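Local coordinates for protein probable transcriptional regulator (Rhodococcus jostii, PDB 3HIM) that probably binds regulatory DNA and controls transcription as a dimeric TetR-family regulator, at residues Thr96-Val101 with Arg190-Ala195. Numbering follows the deposited sequence.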
loop_
_atom_site.group_PDB
_atom_site.type_symbol
_atom_site.label_atom_id
_atom_site.label_comp_id
_atom_site.label_asym_id
_atom_site.label_seq_id
_atom_site.Cartn_x
_atom_site.Cartn_y
_atom_site.Cartn_z
ATOM N N THR B 96 0.873 19.795 -0.873
ATOM C CA THR B 96 0.814 18.749 0.129
ATOM C C THR B 96 0.906 17.365 -0.507
ATOM O O THR B 96 1.575 16.499 0.061
ATOM C CB THR B 96 -0.452 18.826 0.960
ATOM O OG1 THR B 96 -1.584 18.853 0.078
ATOM C CG2 THR B 96 -0.427 20.074 1.859
ATOM N N VAL B 97 0.227 17.156 -1.655
ATOM C CA VAL B 97 0.344 15.881 -2.390
ATOM C C VAL B 97 1.803 15.632 -2.830
ATOM O O VAL B 97 2.349 14.544 -2.585
ATOM C CB VAL B 97 -0.650 15.752 -3.607
ATOM C CG1 VAL B 97 -0.344 14.492 -4.427
ATOM C CG2 VAL B 97 -2.101 15.697 -3.118
ATOM N N THR B 98 2.432 16.639 -3.440
ATOM C CA THR B 98 3.864 16.565 -3.754
ATOM C C THR B 98 4.730 16.127 -2.546
ATOM O O THR B 98 5.488 15.152 -2.646
ATOM C CB THR B 98 4.415 17.907 -4.293
ATOM O OG1 THR B 98 3.673 18.267 -5.456
ATOM C CG2 THR B 98 5.919 17.798 -4.649
ATOM N N ALA B 99 4.628 16.855 -1.434
ATOM C CA ALA B 99 5.367 16.511 -0.203
ATOM C C ALA B 99 5.005 15.129 0.315
ATOM O O ALA B 99 5.861 14.367 0.746
ATOM C CB ALA B 99 5.114 17.549 0.882
ATOM N N TYR B 100 3.726 14.803 0.282
ATOM C CA TYR B 100 3.282 13.508 0.778
ATOM C C TYR B 100 3.860 12.355 -0.040
ATOM O O TYR B 100 4.444 11.426 0.529
ATOM C CB TYR B 100 1.767 13.448 0.753
ATOM C CG TYR B 100 1.157 12.253 1.446
ATOM C CD1 TYR B 100 1.300 12.057 2.830
ATOM C CD2 TYR B 100 0.367 11.361 0.729
ATOM C CE1 TYR B 100 0.664 10.947 3.483
ATOM C CE2 TYR B 100 -0.238 10.275 1.335
ATOM C CZ TYR B 100 -0.095 10.072 2.707
ATOM O OH TYR B 100 -0.727 8.994 3.259
ATOM N N VAL B 101 3.711 12.412 -1.361
ATOM C CA VAL B 101 4.226 11.345 -2.243
ATOM C C VAL B 101 5.772 11.241 -2.165
ATOM O O VAL B 101 6.328 10.143 -1.976
ATOM C CB VAL B 101 3.737 11.558 -3.683
ATOM C CG1 VAL B 101 4.478 10.650 -4.668
ATOM C CG2 VAL B 101 2.203 11.318 -3.764
ATOM N N ARG B 190 2.662 13.275 -11.371
ATOM C CA ARG B 190 1.550 12.465 -11.881
ATOM C C ARG B 190 0.376 12.374 -10.901
ATOM O O ARG B 190 -0.799 12.474 -11.299
ATOM C CB ARG B 190 2.046 11.072 -12.232
ATOM C CG ARG B 190 2.066 10.776 -13.699
ATOM C CD ARG B 190 3.126 11.511 -14.456
ATOM N NE ARG B 190 2.792 12.919 -14.722
ATOM C CZ ARG B 190 3.721 13.819 -15.016
ATOM N NH1 ARG B 190 4.987 13.427 -15.098
ATOM N NH2 ARG B 190 3.406 15.087 -15.222
ATOM N N TYR B 191 0.698 12.218 -9.622
ATOM C CA TYR B 191 -0.319 12.036 -8.602
ATOM C C TYR B 191 -0.972 13.355 -8.271
ATOM O O TYR B 191 -2.153 13.396 -7.924
ATOM C CB TYR B 191 0.275 11.384 -7.359
ATOM C CG TYR B 191 0.306 9.878 -7.434
ATOM C CD1 TYR B 191 0.059 9.194 -8.635
ATOM C CD2 TYR B 191 0.604 9.127 -6.302
ATOM C CE1 TYR B 191 0.081 7.794 -8.680
ATOM C CE2 TYR B 191 0.643 7.751 -6.336
ATOM C CZ TYR B 191 0.385 7.078 -7.509
ATOM O OH TYR B 191 0.427 5.685 -7.481
ATOM N N VAL B 192 -0.215 14.438 -8.395
ATOM C CA VAL B 192 -0.823 15.769 -8.279
ATOM C C VAL B 192 -1.929 15.979 -9.331
ATOM O O VAL B 192 -3.025 16.425 -8.996
ATOM C CB VAL B 192 0.223 16.886 -8.377
ATOM C CG1 VAL B 192 -0.451 18.223 -8.620
ATOM C CG2 VAL B 192 1.056 16.929 -7.099
ATOM N N GLU B 193 -1.641 15.646 -10.592
ATOM C CA GLU B 193 -2.637 15.781 -11.672
ATOM C C GLU B 193 -3.906 14.988 -11.365
ATOM O O GLU B 193 -5.035 15.457 -11.609
ATOM C CB GLU B 193 -2.055 15.311 -12.999
ATOM C CG GLU B 193 -0.988 16.255 -13.531
ATOM C CD GLU B 193 -0.030 15.566 -14.481
ATOM O OE1 GLU B 193 -0.223 14.354 -14.771
ATOM O OE2 GLU B 193 0.924 16.238 -14.918
ATOM N N LEU B 194 -3.704 13.782 -10.836
ATOM C CA LEU B 194 -4.828 12.881 -10.554
ATOM C C LEU B 194 -5.661 13.343 -9.354
ATOM O O LEU B 194 -6.885 13.264 -9.398
ATOM C CB LEU B 194 -4.344 11.439 -10.394
ATOM C CG LEU B 194 -3.777 10.813 -11.675
ATOM C CD1 LEU B 194 -2.836 9.634 -11.330
ATOM C CD2 LEU B 194 -4.888 10.364 -12.634
ATOM N N ALA B 195 -4.998 13.816 -8.299
ATOM C CA ALA B 195 -5.660 14.395 -7.132
ATOM C C ALA B 195 -6.543 15.605 -7.505
ATOM O O ALA B 195 -7.690 15.738 -7.059
ATOM C CB ALA B 195 -4.609 14.791 -6.072
#
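Val97 meets Tyr191, Val192 and Ala195 where two helices of the all-helical C-terminal domain of a TetR-family regulator, 89-106 and 184-198, pack against each other. The axes of the two six-residue segments run at 136° between their N-to-C directions and come within 9.1 Å, an inclined crossing nearer antiparallel than parallel that no hydrogen bond spans. The buried part depends on how the two methyl groups of Val97 are divided. Val97 CG1, anti to the backbone N (chi1 173°), lies 3.9 Å from Val192 CG2 and also faces the backbone of the opposite helix, 4.1 Å from Tyr191 C. Val97 CG2 takes the other direction, to Ala195 CB at 4.0 Å, so Val97 reaches Tyr191 and Ala195, one helical turn apart. A turn further along its own helix, Val101 sends CG2 to the edge of the Tyr191 ring, near the ring plane, with Tyr191 CD2 3.7 Å away; the two side chains cross at about a right angle. The tyrosine also packs on Leu168, Val172 and Trp175 of helix 158-175 and on Leu163 of the second subunit, which places the contact beside the dimer interface. The solvent side is thinner. Thr98 is exposed and contributes little buried area, its one approach being to Val192. Its hydroxyl is hydrogen-bonded to Met94 O in the preceding turn, an arrangement compatible with OG1 lying anti to the carbonyl carbon and beside the backbone N. This same oxygen is in van der Waals contact with a methyl group of the other helix, Thr98 OG1 standing 3.4 Å from Val192 CG2.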